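Local coordinates for protein glycoside hydrolase family 81 (Clostridium thermocellum, PDB 6FOP) that probably hydrolyses internal beta-1,3-glucosidic bonds of glucans such as laminarin, as a family 81 glycoside hydrolase of the Clostridium thermocellum cellulosome, at residues N489-S494 against N533-L538; I564-N567 against S571-H574; Q597-M602 against S609-W614. One frame throughout, in Å; residues are numbered along the deposited sequence.

Interaction 1 of 3, residues N489-S494 against N533-L538; sequences NNQASS and NYWFDL. Unlike the reference sequence in segment 489-494: Ala492 (reference Glu).
Gln491 crosses the benzo end of the Trp535 indole at about a right angle. CB sits in the ring plane at the edge, 3.9 Å from Trp535 CZ2. With CG anti to the backbone N (chi1 178°) and the chain extended beyond, CG continues past the same carbon and delivers the amide, whose NE2 is 3.7 Å from Trp535 CZ2. The amide and ring planes are 48° apart, so the group is neither stacked on the indole nor coplanar with it. Its polar atoms are engaged by other residues: OE1 is hydrogen-bonded to His417 NE2, and NE2 to Glu527 OE2.

At the pyrrole end, Trp535 NE1 donates to the carbonyl O of the engineered residue Ala492 (3.0 Å). This bond is bent, 138° at the hydrogen, and the acceptor is tilted from the ring plane. Ser494 CB makes a CH-pi contact over one face, 4.2 Å from the centroid of the six-membered ring of Trp535, while Ser494 OG is hydrogen-bonded to Asn577 OD1.

Segment 489-494 leads from strand 490-491 into helix 494-511, and segment 533-538 carries the C-terminal end of helix 514-534 and the loop after it, consistent with the (alpha/alpha)6 barrel expected of this family's catalytic domain. The buried indole N-H is thus met by a main-chain carbonyl, and the amide beside the ring contributes van der Waals contact.

Interaction 2 of 3, residues I564-N567 against S571-H574; sequences IWWN and SEKH. With NI (nickel (II) ion), chain B.
Trp566 has its CG between the backbone N and the carbonyl carbon (chi1 73°), while Glu572 places CG anti to its own carbonyl carbon (chi1 -67°) and then extends, which brings the indole nitrogen and the carboxylate together. The two side chains cross at about a right angle. Trp566 NE1 donates to Glu572 OE1 over 2.8 Å, with 155° at the hydrogen. The acceptor lies almost in the ring plane, at the pyrrole edge. Seen from the glutamate, however, the donor comes from well above the carboxylate plane.

The other carboxylate oxygen, Glu572 OE2, accepts from the backbone N of Thr569 and from Asn613 ND2, so the group is gripped at both oxygens. The Thr569 bond reaches back to the residue just before helix 570-575, and the contact as a whole closes the loop between strand 559-561 and this helix against the short helix itself, within the family 81 C-terminal domain.

Ile564 CD1 covers one face of the Trp566 ring, 3.6 Å from its plane and over its centre. The same isoleucine packs on the helix: Ile564 CG1 is 3.9 Å from Lys573 CG, and Ile564 CG2 is 3.9 Å from Lys573 CA. His574 turns away from the loop, and its NE2 binds the nickel ion at 2.1 Å, a site completed by His562, Glu601 and Glu605.

Interaction 3 of 3, residues Q597-M602 against S609-W614; sequences QNYEEM and SQPPNW. With NI (nickel (II) ion), chain B.
Tyr599 and Met602, about one turn apart on helix 592-606, receive Pro611 from the loop that leads on to helix 615-622; the contact thus joins a helix to its own outgoing connection in the family 81 C-terminal domain.

The direct contacts are apolar or van der Waals in kind. Pro611 CG is 4.1 Å from Tyr599 CE1, approaching the ring obliquely, and Pro611 CD is 3.5 Å from Tyr599 OH. Met602 supplies the second wall: its chain is bent at chi2 (-81°) and again at chi3, which carries CE to 4.1 Å from Pro611 CG. No direct hydrogen bond crosses between the segments.

Metal binding occupies a different side of the helix. Glu601, extended beyond CG, puts OE2 2.0 Å from the nickel ion, while OE1 accepts from the backbone N of Asn550, so both oxygens of the carboxylate are engaged.

The polar link across the contact is indirect, through one water. That water lies in the Tyr599 ring plane at its edge, 2.7 Å from Tyr599 OH, and donates to the backbone O of Ser609 at 2.8 Å.

In the fold
The three contacts follow one another along the chain within the family 81 C-terminal domain. Interaction 1 is the most central, its centre about 9 Å from that of the chain, against about 20 Å for interaction 2 and 26 Å for interaction 3. Interactions 2 and 3 have centres about 13 Å apart and share the nickel ion, which ties helix 570-575 to helix 592-606. A hydrogen bond between His574 ND1 and Asn598 OD1 also joins those helices and would help fix the rotation of the metal-bound imidazole. Interaction 1 touches both others through packing alone, Asn490 on Trp565 and Phe536 on Asn598, so the three are contiguous, from the buried interaction 1 to the surface at interaction 2.

Interaction 1 of 3, residues N489-S494 against N533-L538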
ATOM      1  N   ASN A 489       2.978   8.429   7.990  1.00 13.01           N
ATOM      2  CA  ASN A 489       2.203   7.181   7.981  1.00 12.82           C
ATOM      3  C   ASN A 489       3.170   6.009   8.094  1.00 13.15           C
ATOM      4  O   ASN A 489       4.383   6.185   8.011  1.00 13.50           O
ATOM      5  CB  ASN A 489       1.271   7.136   6.769  1.00 12.98           C
ATOM      6  CG  ASN A 489      -0.041   6.425   7.078  1.00 13.23           C
ATOM      7  OD1 ASN A 489      -0.037   5.333   7.666  1.00 13.38           O
ATOM      8  ND2 ASN A 489      -1.156   6.998   6.690  1.00 13.14           N
ATOM      9  N   ASN A 490       2.608   4.806   8.297  1.00 13.60           N
ATOM     10  CA  ASN A 490       3.398   3.604   8.448  1.00 13.36           C
ATOM     11  C   ASN A 490       2.650   2.425   7.867  1.00 13.39           C
ATOM     12  O   ASN A 490       1.440   2.431   7.781  1.00 12.92           O
ATOM     13  CB  ASN A 490       3.741   3.305   9.913  1.00 14.35           C
ATOM     14  CG  ASN A 490       2.550   2.823  10.685  1.00 14.95           C
ATOM     15  OD1 ASN A 490       2.243   1.601  10.670  1.00 16.53           O
ATOM     16  ND2 ASN A 490       1.863   3.727  11.374  1.00 15.69           N
ATOM     17  N   GLN A 491       3.416   1.395   7.515  1.00 12.63           N
ATOM     18  CA  GLN A 491       2.847   0.061   7.344  1.00 12.29           C
ATOM     19  C   GLN A 491       3.886  -0.945   7.874  1.00 12.56           C
ATOM     20  O   GLN A 491       5.057  -0.894   7.478  1.00 12.97           O
ATOM     21  CB  GLN A 491       2.430  -0.285   5.904  1.00 13.01           C
ATOM     22  CG  GLN A 491       1.891  -1.718   5.787  1.00 12.55           C
ATOM     23  CD  GLN A 491       1.199  -1.974   4.482  1.00 12.49           C
ATOM     24  OE1 GLN A 491      -0.040  -1.865   4.402  1.00 13.55           O
ATOM     25  NE2 GLN A 491       1.969  -2.292   3.439  1.00 12.61           N
ATOM     26  N   ALA A 492       3.420  -1.860   8.730  1.00 12.20           N
ATOM     27  CA  ALA A 492       4.253  -2.986   9.213  1.00 12.41           C
ATOM     28  C   ALA A 492       4.007  -4.196   8.287  1.00 12.01           C
ATOM     29  O   ALA A 492       4.822  -4.477   7.415  1.00 12.82           O
ATOM     30  CB  ALA A 492       3.985  -3.248  10.683  1.00 13.73           C
ATOM     31  N   SER A 493       2.842  -4.833   8.405  1.00 12.53           N
ATOM     32  CA  SER A 493       2.578  -6.044   7.644  1.00 12.67           C
ATOM     33  C   SER A 493       2.150  -5.782   6.197  1.00 12.06           C
ATOM     34  O   SER A 493       0.951  -5.624   5.887  1.00 13.56           O
ATOM     35  CB  SER A 493       1.517  -6.899   8.324  1.00 13.35           C
ATOM     36  OG  SER A 493       1.324  -8.111   7.554  1.00 12.93           O
ATOM     37  N   SER A 494       3.120  -5.803   5.281  1.00 11.79           N
ATOM     38  CA  SER A 494       2.792  -5.766   3.856  1.00 11.92           C
ATOM     39  C   SER A 494       2.023  -7.019   3.410  1.00 11.99           C
ATOM     40  O   SER A 494       1.240  -6.976   2.475  1.00 12.18           O
ATOM     41  CB  SER A 494       4.037  -5.577   2.978  1.00 12.22           C
ATOM     42  OG  SER A 494       4.916  -6.685   3.069  1.00 12.62           O
ATOM     43  N   ASN A 533      11.403  -4.047  -2.677  1.00 13.25           N
ATOM     44  CA  ASN A 533      12.325  -2.957  -2.429  1.00 13.70           C
ATOM     45  C   ASN A 533      12.393  -2.483  -0.984  1.00 13.52           C
ATOM     46  O   ASN A 533      13.484  -2.522  -0.377  1.00 15.40           O
ATOM     47  CB  ASN A 533      11.973  -1.785  -3.361  1.00 13.25           C
ATOM     48  CG  ASN A 533      12.376  -2.073  -4.778  1.00 14.85           C
ATOM     49  OD1 ASN A 533      13.553  -1.974  -5.131  1.00 19.04           O
ATOM     50  ND2 ASN A 533      11.420  -2.425  -5.601  1.00 15.09           N
ATOM     51  N   TYR A 534      11.277  -2.023  -0.432  1.00 12.67           N
ATOM     52  CA  TYR A 534      11.309  -1.225   0.810  1.00 13.44           C
ATOM     53  C   TYR A 534      11.253  -2.079   2.068  1.00 13.55           C
ATOM     54  O   TYR A 534      11.623  -1.620   3.127  1.00 14.60           O
ATOM     55  CB  TYR A 534      10.233  -0.114   0.792  1.00 13.44           C
ATOM     56  CG  TYR A 534      10.243   0.619  -0.535  1.00 12.89           C
ATOM     57  CD1 TYR A 534      11.399   1.247  -1.008  1.00 13.78           C
ATOM     58  CD2 TYR A 534       9.135   0.616  -1.350  1.00 13.93           C
ATOM     59  CE1 TYR A 534      11.442   1.836  -2.257  1.00 13.57           C
ATOM     60  CE2 TYR A 534       9.145   1.188  -2.596  1.00 14.04           C
ATOM     61  CZ  TYR A 534      10.303   1.803  -3.063  1.00 13.38           C
ATOM     62  OH  TYR A 534      10.327   2.370  -4.326  1.00 13.90           O
ATOM     63  N   TRP A 535      10.756  -3.309   1.950  1.00 13.48           N
ATOM     64  CA  TRP A 535      10.778  -4.264   3.075  1.00 13.91           C
ATOM     65  C   TRP A 535      11.927  -5.271   3.004  1.00 12.83           C
ATOM     66  O   TRP A 535      12.615  -5.508   3.993  1.00 13.91           O
ATOM     67  CB  TRP A 535       9.420  -5.003   3.176  1.00 13.45           C
ATOM     68  CG  TRP A 535       8.317  -4.238   3.878  1.00 12.69           C
ATOM     69  CD1 TRP A 535       7.951  -4.368   5.147  1.00 13.76           C
ATOM     70  CD2 TRP A 535       7.474  -3.184   3.329  1.00 12.20           C
ATOM     71  NE1 TRP A 535       6.912  -3.535   5.461  1.00 13.67           N
ATOM     72  CE2 TRP A 535       6.592  -2.790   4.355  1.00 12.44           C
ATOM     73  CE3 TRP A 535       7.349  -2.577   2.074  1.00 13.24           C
ATOM     74  CZ2 TRP A 535       5.603  -1.821   4.164  1.00 13.38           C
ATOM     75  CZ3 TRP A 535       6.373  -1.601   1.894  1.00 13.06           C
ATOM     76  CH2 TRP A 535       5.537  -1.215   2.943  1.00 13.92           C
ATOM     77  N   PHE A 536      12.164  -5.835   1.820  1.00 12.67           N
ATOM     78  CA  PHE A 536      13.185  -6.876   1.678  1.00 14.05           C
ATOM     79  C   PHE A 536      14.474  -6.437   0.979  1.00 14.68           C
ATOM     80  O   PHE A 536      15.464  -7.169   1.042  1.00 14.90           O
ATOM     81  CB  PHE A 536      12.623  -8.082   0.919  1.00 13.62           C
ATOM     82  CG  PHE A 536      11.445  -8.751   1.580  1.00 14.68           C
ATOM     83  CD1 PHE A 536      11.438  -8.988   2.941  1.00 15.99           C
ATOM     84  CD2 PHE A 536      10.347  -9.185   0.830  1.00 16.88           C
ATOM     85  CE1 PHE A 536      10.358  -9.606   3.558  1.00 14.93           C
ATOM     86  CE2 PHE A 536       9.268  -9.839   1.441  1.00 17.57           C
ATOM     87  CZ  PHE A 536       9.268 -10.019   2.812  1.00 15.90           C
ATOM     88  N   ASP A 537      14.446  -5.268   0.313  1.00 14.23           N
ATOM     89  CA  ASP A 537      15.602  -4.748  -0.453  1.00 14.17           C
ATOM     90  C   ASP A 537      16.338  -5.881  -1.189  1.00 15.67           C
ATOM     91  O   ASP A 537      17.542  -6.107  -1.016  1.00 16.05           O
ATOM     92  CB  ASP A 537      16.570  -3.966   0.467  1.00 14.64           C
ATOM     93  CG  ASP A 537      17.647  -3.211  -0.284  1.00 16.51           C
ATOM     94  OD1 ASP A 537      17.515  -2.994  -1.490  1.00 16.63           O
ATOM     95  OD2 ASP A 537      18.636  -2.794   0.388  1.00 17.03           O
ATOM     96  N   LEU A 538      15.601  -6.577  -2.047  1.00 14.90           N
ATOM     97  CA  LEU A 538      16.180  -7.698  -2.792  1.00 15.95           C
ATOM     98  C   LEU A 538      17.348  -7.313  -3.679  1.00 16.56           C
ATOM     99  O   LEU A 538      18.252  -8.110  -3.893  1.00 18.41           O
ATOM    100  CB  LEU A 538      15.117  -8.414  -3.627  1.00 16.51           C
ATOM    101  CG  LEU A 538      13.948  -9.071  -2.911  1.00 17.22           C
ATOM    102  CD1 LEU A 538      13.135  -9.844  -3.930  1.00 17.69           C
ATOM    103  CD2 LEU A 538      14.432 -10.002  -1.821  1.00 16.73           C
TER

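Interaction 2 of 3, residues I564-N567 against S571-H574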
ATOM      1  N   ILE A 564       8.715  -3.744  15.759  1.00 17.02           N
ATOM      2  CA  ILE A 564       7.285  -4.009  15.642  1.00 17.13           C
ATOM      3  C   ILE A 564       6.555  -3.414  16.825  1.00 17.73           C
ATOM      4  O   ILE A 564       7.188  -2.900  17.755  1.00 18.80           O
ATOM      5  CB  ILE A 564       6.970  -5.528  15.473  1.00 18.23           C
ATOM      6  CG1 ILE A 564       7.483  -6.362  16.670  1.00 18.57           C
ATOM      7  CG2 ILE A 564       7.532  -6.028  14.155  1.00 17.94           C
ATOM      8  CD1 ILE A 564       7.066  -7.825  16.644  1.00 19.59           C
ATOM      9  N   TRP A 565       5.223  -3.491  16.810  1.00 16.71           N
ATOM     10  CA  TRP A 565       4.452  -2.790  17.833  1.00 18.70           C
ATOM     11  C   TRP A 565       4.430  -3.398  19.211  1.00 19.23           C
ATOM     12  O   TRP A 565       3.970  -2.758  20.159  1.00 23.50           O
ATOM     13  CB  TRP A 565       3.020  -2.548  17.360  1.00 17.91           C
ATOM     14  CG  TRP A 565       2.816  -1.521  16.295  1.00 17.92           C
ATOM     15  CD1 TRP A 565       2.212  -1.717  15.080  1.00 19.26           C
ATOM     16  CD2 TRP A 565       3.127  -0.123  16.369  1.00 19.52           C
ATOM     17  NE1 TRP A 565       2.118  -0.514  14.401  1.00 19.70           N
ATOM     18  CE2 TRP A 565       2.689   0.468  15.167  1.00 19.90           C
ATOM     19  CE3 TRP A 565       3.753   0.681  17.330  1.00 20.91           C
ATOM     20  CZ2 TRP A 565       2.854   1.843  14.897  1.00 20.64           C
ATOM     21  CZ3 TRP A 565       3.902   2.042  17.081  1.00 23.05           C
ATOM     22  CH2 TRP A 565       3.467   2.609  15.866  1.00 23.00           C
ATOM     23  N   TRP A 566       4.890  -4.639  19.339  1.00 17.67           N
ATOM     24  CA  TRP A 566       4.977  -5.301  20.637  1.00 18.08           C
ATOM     25  C   TRP A 566       6.377  -5.850  20.848  1.00 17.48           C
ATOM     26  O   TRP A 566       7.187  -5.899  19.920  1.00 18.42           O
ATOM     27  CB  TRP A 566       3.892  -6.369  20.761  1.00 18.46           C
ATOM     28  CG  TRP A 566       4.100  -7.618  19.950  1.00 18.56           C
ATOM     29  CD1 TRP A 566       4.664  -8.773  20.374  1.00 19.05           C
ATOM     30  CD2 TRP A 566       3.732  -7.835  18.585  1.00 18.96           C
ATOM     31  NE1 TRP A 566       4.668  -9.713  19.368  1.00 18.55           N
ATOM     32  CE2 TRP A 566       4.090  -9.168  18.259  1.00 18.46           C
ATOM     33  CE3 TRP A 566       3.081  -7.058  17.613  1.00 21.07           C
ATOM     34  CZ2 TRP A 566       3.866  -9.721  17.003  1.00 18.67           C
ATOM     35  CZ3 TRP A 566       2.856  -7.622  16.345  1.00 21.52           C
ATOM     36  CH2 TRP A 566       3.230  -8.944  16.070  1.00 20.26           C
ATOM     37  N   ASN A 567       6.650  -6.295  22.069  1.00 17.94           N
ATOM     38  CA  ASN A 567       7.960  -6.794  22.436  1.00 20.32           C
ATOM     39  C   ASN A 567       8.071  -8.270  22.056  1.00 20.62           C
ATOM     40  O   ASN A 567       8.069  -9.148  22.899  1.00 25.06           O
ATOM     41  CB  ASN A 567       8.204  -6.571  23.924  1.00 23.36           C
ATOM     42  CG  ASN A 567       9.618  -6.912  24.344  1.00 27.55           C
ATOM     43  OD1 ASN A 567      10.526  -7.045  23.519  1.00 31.12           O
ATOM     44  ND2 ASN A 567       9.815  -7.037  25.630  1.00 30.28           N
ATOM     45  N   SER A 571      11.990 -13.582  15.402  1.00 14.70           N
ATOM     46  CA  SER A 571      11.130 -14.416  14.564  1.00 13.90           C
ATOM     47  C   SER A 571       9.789 -13.738  14.277  1.00 13.45           C
ATOM     48  O   SER A 571       9.323 -13.741  13.124  1.00 14.00           O
ATOM     49  CB  SER A 571      10.942 -15.791  15.165  1.00 14.40           C
ATOM     50  OG  SER A 571      10.100 -16.560  14.339  1.00 15.75           O
ATOM     51  N   GLU A 572       9.160 -13.187  15.317  1.00 13.60           N
ATOM     52  CA  GLU A 572       7.945 -12.399  15.116  1.00 13.77           C
ATOM     53  C   GLU A 572       8.201 -11.165  14.229  1.00 13.99           C
ATOM     54  O   GLU A 572       7.411 -10.874  13.333  1.00 14.23           O
ATOM     55  CB  GLU A 572       7.319 -11.987  16.452  1.00 14.71           C
ATOM     56  CG  GLU A 572       6.785 -13.191  17.222  1.00 15.66           C
ATOM     57  CD  GLU A 572       6.437 -12.848  18.644  1.00 16.93           C
ATOM     58  OE1 GLU A 572       5.282 -12.444  18.878  1.00 19.37           O
ATOM     59  OE2 GLU A 572       7.332 -12.973  19.523  1.00 18.01           O
ATOM     60  N   LYS A 573       9.327 -10.477  14.442  1.00 13.67           N
ATOM     61  CA  LYS A 573       9.601  -9.297  13.650  1.00 14.00           C
ATOM     62  C   LYS A 573       9.680  -9.632  12.160  1.00 12.72           C
ATOM     63  O   LYS A 573       9.147  -8.890  11.328  1.00 14.36           O
ATOM     64  CB  LYS A 573      10.881  -8.600  14.107  1.00 14.06           C
ATOM     65  CG  LYS A 573      10.792  -8.009  15.502  1.00 15.82           C
ATOM     66  CD  LYS A 573      12.040  -7.236  15.882  1.00 17.78           C
ATOM     67  CE  LYS A 573      11.982  -6.820  17.339  1.00 21.66           C
ATOM     68  NZ  LYS A 573      13.114  -5.959  17.737  1.00 26.42           N
ATOM     69  N   HIS A 574      10.327 -10.742  11.815  1.00 13.64           N
ATOM     70  CA  HIS A 574      10.398 -11.202  10.422  1.00 12.87           C
ATOM     71  C   HIS A 574       9.031 -11.733   9.926  1.00 13.44           C
ATOM     72  O   HIS A 574       8.609 -11.434   8.801  1.00 13.39           O
ATOM     73  CB  HIS A 574      11.489 -12.274  10.306  1.00 13.96           C
ATOM     74  CG  HIS A 574      12.865 -11.702  10.206  1.00 13.30           C
ATOM     75  ND1 HIS A 574      13.655 -11.860   9.099  1.00 13.97           N
ATOM     76  CD2 HIS A 574      13.558 -10.911  11.047  1.00 14.39           C
ATOM     77  CE1 HIS A 574      14.786 -11.216   9.266  1.00 14.09           C
ATOM     78  NE2 HIS A 574      14.756 -10.640  10.444  1.00 14.19           N
TER
HETATM   79 NI    NI B 828      16.202  -9.336  11.137  1.00 14.81          NI

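Interaction 3 of 3, residues Q597-M602 against S609-W614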
ATOM      1  N   GLN A 597      19.118 -15.919   3.422  1.00 16.89           N
ATOM      2  CA  GLN A 597      19.732 -14.797   4.134  1.00 17.62           C
ATOM      3  C   GLN A 597      18.813 -14.223   5.206  1.00 15.99           C
ATOM      4  O   GLN A 597      19.260 -13.841   6.298  1.00 16.67           O
ATOM      5  CB  GLN A 597      20.111 -13.686   3.159  1.00 19.99           C
ATOM      6  CG  GLN A 597      21.252 -13.989   2.212  1.00 25.00           C
ATOM      7  CD  GLN A 597      21.454 -12.874   1.187  1.00 31.98           C
ATOM      8  OE1 GLN A 597      20.502 -12.302   0.661  1.00 38.79           O
ATOM      9  NE2 GLN A 597      22.701 -12.553   0.914  1.00 40.30           N
ATOM     10  N   ASN A 598      17.534 -14.052   4.848  1.00 15.16           N
ATOM     11  CA  ASN A 598      16.544 -13.481   5.770  1.00 14.91           C
ATOM     12  C   ASN A 598      16.365 -14.396   6.984  1.00 14.00           C
ATOM     13  O   ASN A 598      16.414 -13.953   8.146  1.00 14.68           O
ATOM     14  CB  ASN A 598      15.241 -13.194   5.002  1.00 14.30           C
ATOM     15  CG  ASN A 598      14.135 -12.683   5.885  1.00 14.40           C
ATOM     16  OD1 ASN A 598      13.666 -13.372   6.795  1.00 15.10           O
ATOM     17  ND2 ASN A 598      13.651 -11.468   5.588  1.00 14.97           N
ATOM     18  N   TYR A 599      16.151 -15.684   6.721  1.00 14.88           N
ATOM     19  CA  TYR A 599      16.016 -16.674   7.786  1.00 15.25           C
ATOM     20  C   TYR A 599      17.250 -16.763   8.670  1.00 14.58           C
ATOM     21  O   TYR A 599      17.118 -16.782   9.906  1.00 16.45           O
ATOM     22  CB  TYR A 599      15.652 -18.020   7.165  1.00 16.39           C
ATOM     23  CG  TYR A 599      15.477 -19.169   8.126  1.00 15.84           C
ATOM     24  CD1 TYR A 599      14.230 -19.454   8.691  1.00 16.04           C
ATOM     25  CD2 TYR A 599      16.530 -20.029   8.409  1.00 16.57           C
ATOM     26  CE1 TYR A 599      14.079 -20.540   9.545  1.00 16.60           C
ATOM     27  CE2 TYR A 599      16.364 -21.127   9.225  1.00 16.01           C
ATOM     28  CZ  TYR A 599      15.143 -21.346   9.835  1.00 15.47           C
ATOM     29  OH  TYR A 599      14.983 -22.452  10.654  1.00 17.58           O
ATOM     30  N   GLU A 600      18.438 -16.759   8.054  1.00 16.06           N
ATOM     31  CA  GLU A 600      19.679 -16.826   8.837  0.52 16.76           C
ATOM     32  C   GLU A 600      19.910 -15.555   9.660  1.00 16.63           C
ATOM     33  O   GLU A 600      20.386 -15.643  10.786  1.00 17.87           O
ATOM     34  CB  GLU A 600      20.879 -17.168   7.958  0.52 18.88           C
ATOM     35  CG  GLU A 600      20.859 -18.598   7.398  0.52 19.92           C
ATOM     36  CD  GLU A 600      20.971 -19.712   8.449  0.52 23.37           C
ATOM     37  OE1 GLU A 600      21.634 -19.520   9.484  0.52 25.94           O
ATOM     38  OE2 GLU A 600      20.375 -20.798   8.241  0.52 24.69           O
ATOM     39  N   GLU A 601      19.514 -14.388   9.119  1.00 15.68           N
ATOM     40  CA  GLU A 601      19.593 -13.173   9.936  1.00 16.54           C
ATOM     41  C   GLU A 601      18.685 -13.308  11.164  1.00 15.21           C
ATOM     42  O   GLU A 601      19.055 -12.964  12.283  1.00 16.57           O
ATOM     43  CB  GLU A 601      19.154 -11.939   9.147  1.00 16.86           C
ATOM     44  CG  GLU A 601      18.907 -10.723  10.033  1.00 18.14           C
ATOM     45  CD  GLU A 601      18.502  -9.451   9.317  1.00 17.15           C
ATOM     46  OE1 GLU A 601      19.299  -8.951   8.518  1.00 18.69           O
ATOM     47  OE2 GLU A 601      17.383  -8.948   9.571  1.00 15.31           O
ATOM     48  N   MET A 602      17.459 -13.765  10.926  1.00 14.85           N
ATOM     49  CA  MET A 602      16.486 -13.966  12.002  1.00 14.48           C
ATOM     50  C   MET A 602      17.045 -14.879  13.113  1.00 15.44           C
ATOM     51  O   MET A 602      16.945 -14.550  14.302  1.00 15.52           O
ATOM     52  CB  MET A 602      15.166 -14.503  11.390  1.00 14.77           C
ATOM     53  CG  MET A 602      14.065 -14.853  12.380  1.00 15.81           C
ATOM     54  SD  MET A 602      14.226 -16.471  13.160  1.00 16.80           S
ATOM     55  CE  MET A 602      14.161 -17.521  11.713  1.00 15.98           C
ATOM     56  N   SER A 609      19.453 -21.578  16.975  1.00 20.03           N
ATOM     57  CA  SER A 609      19.710 -22.350  15.729  1.00 20.16           C
ATOM     58  C   SER A 609      18.450 -22.716  14.965  1.00 18.58           C
ATOM     59  O   SER A 609      18.542 -23.089  13.801  1.00 19.21           O
ATOM     60  CB  SER A 609      20.516 -23.602  16.048  1.00 22.83           C
ATOM     61  OG  SER A 609      20.025 -24.206  17.216  1.00 24.91           O
ATOM     62  N   GLN A 610      17.299 -22.585  15.631  1.00 17.14           N
ATOM     63  CA  GLN A 610      15.966 -22.694  15.032  1.00 16.78           C
ATOM     64  C   GLN A 610      15.121 -21.549  15.583  1.00 16.75           C
ATOM     65  O   GLN A 610      15.439 -20.991  16.622  1.00 17.61           O
ATOM     66  CB  GLN A 610      15.309 -24.046  15.373  1.00 17.02           C
ATOM     67  CG  GLN A 610      15.881 -25.176  14.562  1.00 17.24           C
ATOM     68  CD  GLN A 610      15.371 -26.552  14.991  1.00 17.62           C
ATOM     69  OE1 GLN A 610      14.665 -26.697  15.986  1.00 18.05           O
ATOM     70  NE2 GLN A 610      15.713 -27.552  14.207  1.00 18.28           N
ATOM     71  N   PRO A 611      14.025 -21.205  14.899  1.00 15.72           N
ATOM     72  CA  PRO A 611      13.207 -20.086  15.413  1.00 15.20           C
ATOM     73  C   PRO A 611      12.706 -20.362  16.822  1.00 15.95           C
ATOM     74  O   PRO A 611      12.334 -21.504  17.111  1.00 17.85           O
ATOM     75  CB  PRO A 611      12.020 -20.024  14.453  1.00 16.45           C
ATOM     76  CG  PRO A 611      12.413 -20.840  13.273  1.00 17.07           C
ATOM     77  CD  PRO A 611      13.424 -21.830  13.712  1.00 16.80           C
ATOM     78  N   PRO A 612      12.748 -19.383  17.722  1.00 16.32           N
ATOM     79  CA  PRO A 612      12.266 -19.658  19.095  1.00 16.82           C
ATOM     80  C   PRO A 612      10.752 -19.815  19.185  1.00 16.67           C
ATOM     81  O   PRO A 612      10.242 -20.454  20.112  1.00 19.46           O
ATOM     82  CB  PRO A 612      12.753 -18.431  19.876  1.00 18.19           C
ATOM     83  CG  PRO A 612      12.787 -17.350  18.842  1.00 18.56           C
ATOM     84  CD  PRO A 612      13.329 -18.033  17.617  1.00 16.35           C
ATOM     85  N   ASN A 613      10.066 -19.180  18.241  1.00 16.21           N
ATOM     86  CA  ASN A 613       8.629 -19.166  18.166  1.00 15.56           C
ATOM     87  C   ASN A 613       8.194 -18.853  16.726  1.00 13.73           C
ATOM     88  O   ASN A 613       9.042 -18.631  15.855  1.00 14.23           O
ATOM     89  CB  ASN A 613       8.009 -18.219  19.214  1.00 15.95           C
ATOM     90  CG  ASN A 613       8.293 -16.755  18.963  1.00 16.10           C
ATOM     91  OD1 ASN A 613       9.196 -16.388  18.209  1.00 18.25           O
ATOM     92  ND2 ASN A 613       7.517 -15.926  19.605  1.00 17.44           N
ATOM     93  N   TRP A 614       6.894 -18.918  16.467  1.00 14.23           N
ATOM     94  CA  TRP A 614       6.361 -18.860  15.092  1.00 13.80           C
ATOM     95  C   TRP A 614       7.118 -19.778  14.141  1.00 13.51           C
ATOM     96  O   TRP A 614       7.381 -19.451  12.982  1.00 14.50           O
ATOM     97  CB  TRP A 614       6.301 -17.420  14.563  1.00 13.65           C
ATOM     98  CG  TRP A 614       5.223 -16.594  15.165  1.00 14.74           C
ATOM     99  CD1 TRP A 614       4.429 -16.892  16.241  1.00 16.04           C
ATOM    100  CD2 TRP A 614       4.801 -15.283  14.720  1.00 13.22           C
ATOM    101  NE1 TRP A 614       3.551 -15.866  16.480  1.00 16.11           N
ATOM    102  CE2 TRP A 614       3.775 -14.858  15.585  1.00 14.60           C
ATOM    103  CE3 TRP A 614       5.203 -14.445  13.688  1.00 14.65           C
ATOM    104  CZ2 TRP A 614       3.137 -13.618  15.447  1.00 15.68           C
ATOM    105  CZ3 TRP A 614       4.571 -13.216  13.543  1.00 15.28           C
ATOM    106  CH2 TRP A 614       3.555 -12.815  14.428  1.00 15.54           C
TER
HETATM  107 NI    NI B 828      16.202  -9.336  11.137  1.00 14.81          NI
HETATM  108  O   HOH W   1      17.232 -23.754  11.461  1.00 19.49           O